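Local coordinates for CglIIR protein (Corynebacterium glutamicum, PDB 6F1S) that forms the C-terminal domain of the H subunit of the CglI restriction endonuclease, whose DEAD-Z1 helicase-like motor probably hydrolyses NTPs, at residues G19-A24 with T113-S118. Residues are numbered along the deposited sequence; the frame is centred on the assembly and turned at random.
Sequences GVNYFA and TDQALS
Asn21 and Ser118 mark the closest backbone approach, their CA atoms 7.7 Å apart, a separation that leaves the bridging to side chains alone. The setting is a mixed five-stranded sheet: strand 21-23 is an outermost strand, pairing antiparallel with strand 152-158, and helix 112-120 packs over the sheet, Leu117 touching strands 92-100 and 126-132. Just 102 Å² is buried between the two segments, summed over both sides, so this is a point contact and not an extended interface.

Its centre is one hydrogen bond from Asn21 ND2 to Ser118 OG, 2.9 Å long. The N-H...O angle of 178° makes it practically linear, and OG lies only 1° out of the amide plane, so the N-H meets it without tilt. Both side chains set off toward the other segment. With CG anti to the carbonyl carbon, the asparagine amide extends from the strand to the helix. Its other end is tied as well: OD1 accepts from Asn156 ND2 on the neighbouring strand, and bonds at both ends fix which way round the amide sits. The amide also packs against the serine methylene, with Asn21 OD1 3.6 Å from Ser118 CB.

On the helix, chi1 of 64° sets Ser118 OG between its own backbone N and carbonyl carbon, turned back along the preceding turn. There the hydroxyl has Asp114 O and Gln115 O close by as possible acceptors. Leu126 of strand 126-132 touches the same serine. Gln115 adds a peripheral contact: its OE1 comes to 4.1 Å from Asn21 ND2.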
loop_
_atom_site.group_PDB
_atom_site.type_symbol
_atom_site.label_atom_id
_atom_site.label_comp_id
_atom_site.label_asym_id
_atom_site.label_seq_id
_atom_site.Cartn_x
_atom_site.Cartn_y
_atom_site.Cartn_z
ATOM N N GLY A 19 -0.878 -14.989 3.732
ATOM C CA GLY A 19 0.382 -15.371 3.120
ATOM C C GLY A 19 0.510 -15.002 1.655
ATOM O O GLY A 19 1.466 -15.398 0.993
ATOM N N VAL A 20 -0.456 -14.242 1.150
ATOM C CA VAL A 20 -0.458 -13.805 -0.241
ATOM C C VAL A 20 -0.409 -12.275 -0.325
ATOM O O VAL A 20 -1.070 -11.582 0.455
ATOM C CB VAL A 20 -1.707 -14.341 -0.987
ATOM C CG1 VAL A 20 -1.748 -13.837 -2.424
ATOM C CG2 VAL A 20 -1.737 -15.871 -0.952
ATOM N N ASN A 21 0.402 -11.754 -1.247
ATOM C CA ASN A 21 0.416 -10.321 -1.548
ATOM C C ASN A 21 -0.782 -9.929 -2.405
ATOM O O ASN A 21 -1.126 -10.626 -3.351
ATOM C CB ASN A 21 1.703 -9.918 -2.278
ATOM C CG ASN A 21 2.886 -9.732 -1.347
ATOM O OD1 ASN A 21 2.778 -9.112 -0.288
ATOM N ND2 ASN A 21 4.037 -10.254 -1.754
ATOM N N TYR A 22 -1.410 -8.810 -2.082
ATOM C CA TYR A 22 -2.431 -8.237 -2.953
ATOM C C TYR A 22 -2.158 -6.754 -3.111
ATOM O O TYR A 22 -2.003 -6.045 -2.120
ATOM C CB TYR A 22 -3.841 -8.450 -2.388
ATOM C CG TYR A 22 -4.227 -9.894 -2.155
ATOM C CD1 TYR A 22 -4.732 -10.676 -3.187
ATOM C CD2 TYR A 22 -4.097 -10.471 -0.899
ATOM C CE1 TYR A 22 -5.091 -11.999 -2.974
ATOM C CE2 TYR A 22 -4.451 -11.791 -0.676
ATOM C CZ TYR A 22 -4.949 -12.551 -1.715
ATOM O OH TYR A 22 -5.300 -13.865 -1.488
ATOM N N PHE A 23 -2.082 -6.273 -4.343
ATOM C CA PHE A 23 -1.904 -4.840 -4.536
ATOM C C PHE A 23 -2.978 -4.266 -5.458
ATOM O O PHE A 23 -3.492 -4.949 -6.336
ATOM C CB PHE A 23 -0.491 -4.530 -5.067
ATOM C CG PHE A 23 -0.371 -4.538 -6.572
ATOM C CD1 PHE A 23 -0.107 -5.717 -7.254
ATOM C CD2 PHE A 23 -0.485 -3.358 -7.298
ATOM C CE1 PHE A 23 0.022 -5.730 -8.635
ATOM C CE2 PHE A 23 -0.361 -3.358 -8.678
ATOM C CZ PHE A 23 -0.105 -4.551 -9.352
ATOM N N ALA A 24 -3.321 -3.007 -5.228
ATOM C CA ALA A 24 -4.288 -2.306 -6.058
ATOM C C ALA A 24 -3.690 -1.958 -7.415
ATOM O O ALA A 24 -2.739 -1.185 -7.504
ATOM C CB ALA A 24 -4.773 -1.040 -5.359
ATOM N N THR A 113 13.560 -6.978 -3.886
ATOM C CA THR A 113 13.857 -6.837 -2.461
ATOM C C THR A 113 12.587 -6.881 -1.611
ATOM O O THR A 113 12.552 -7.528 -0.567
ATOM C CB THR A 113 14.611 -5.520 -2.179
ATOM O OG1 THR A 113 15.893 -5.567 -2.812
ATOM C CG2 THR A 113 14.798 -5.305 -0.682
ATOM N N ASP A 114 11.540 -6.202 -2.065
ATOM C CA ASP A 114 10.290 -6.171 -1.311
ATOM C C ASP A 114 9.484 -7.477 -1.445
ATOM O O ASP A 114 8.692 -7.814 -0.560
ATOM C CB ASP A 114 9.453 -4.959 -1.735
ATOM C CG ASP A 114 10.033 -3.648 -1.214
ATOM O OD1 ASP A 114 10.591 -3.667 -0.103
ATOM O OD2 ASP A 114 9.942 -2.609 -1.907
ATOM N N GLN A 115 9.697 -8.207 -2.542
ATOM C CA GLN A 115 9.157 -9.558 -2.683
ATOM C C GLN A 115 9.688 -10.435 -1.546
ATOM O O GLN A 115 8.914 -11.064 -0.820
ATOM C CB GLN A 115 9.528 -10.174 -4.038
ATOM C CG GLN A 115 8.477 -10.017 -5.143
ATOM C CD GLN A 115 7.181 -10.771 -4.860
ATOM O OE1 GLN A 115 7.132 -11.659 -4.009
ATOM N NE2 GLN A 115 6.125 -10.406 -5.568
ATOM N N ALA A 116 11.012 -10.455 -1.390
ATOM C CA ALA A 116 11.654 -11.266 -0.360
ATOM C C ALA A 116 11.251 -10.784 1.022
ATOM O O ALA A 116 11.022 -11.597 1.915
ATOM C CB ALA A 116 13.178 -11.237 -0.517
ATOM N N LEU A 117 11.176 -9.465 1.193
ATOM C CA LEU A 117 10.759 -8.871 2.461
ATOM C C LEU A 117 9.390 -9.398 2.862
ATOM O O LEU A 117 9.202 -9.867 3.985
ATOM C CB LEU A 117 10.733 -7.338 2.368
ATOM C CG LEU A 117 10.514 -6.513 3.645
ATOM C CD1 LEU A 117 11.088 -5.117 3.476
ATOM C CD2 LEU A 117 9.040 -6.421 4.050
ATOM N N SER A 118 8.438 -9.331 1.937
ATOM C CA SER A 118 7.065 -9.708 2.242
ATOM C C SER A 118 6.929 -11.211 2.461
ATOM O O SER A 118 6.147 -11.648 3.301
ATOM C CB SER A 118 6.115 -9.242 1.132
ATOM O OG SER A 118 6.391 -9.888 -0.098
#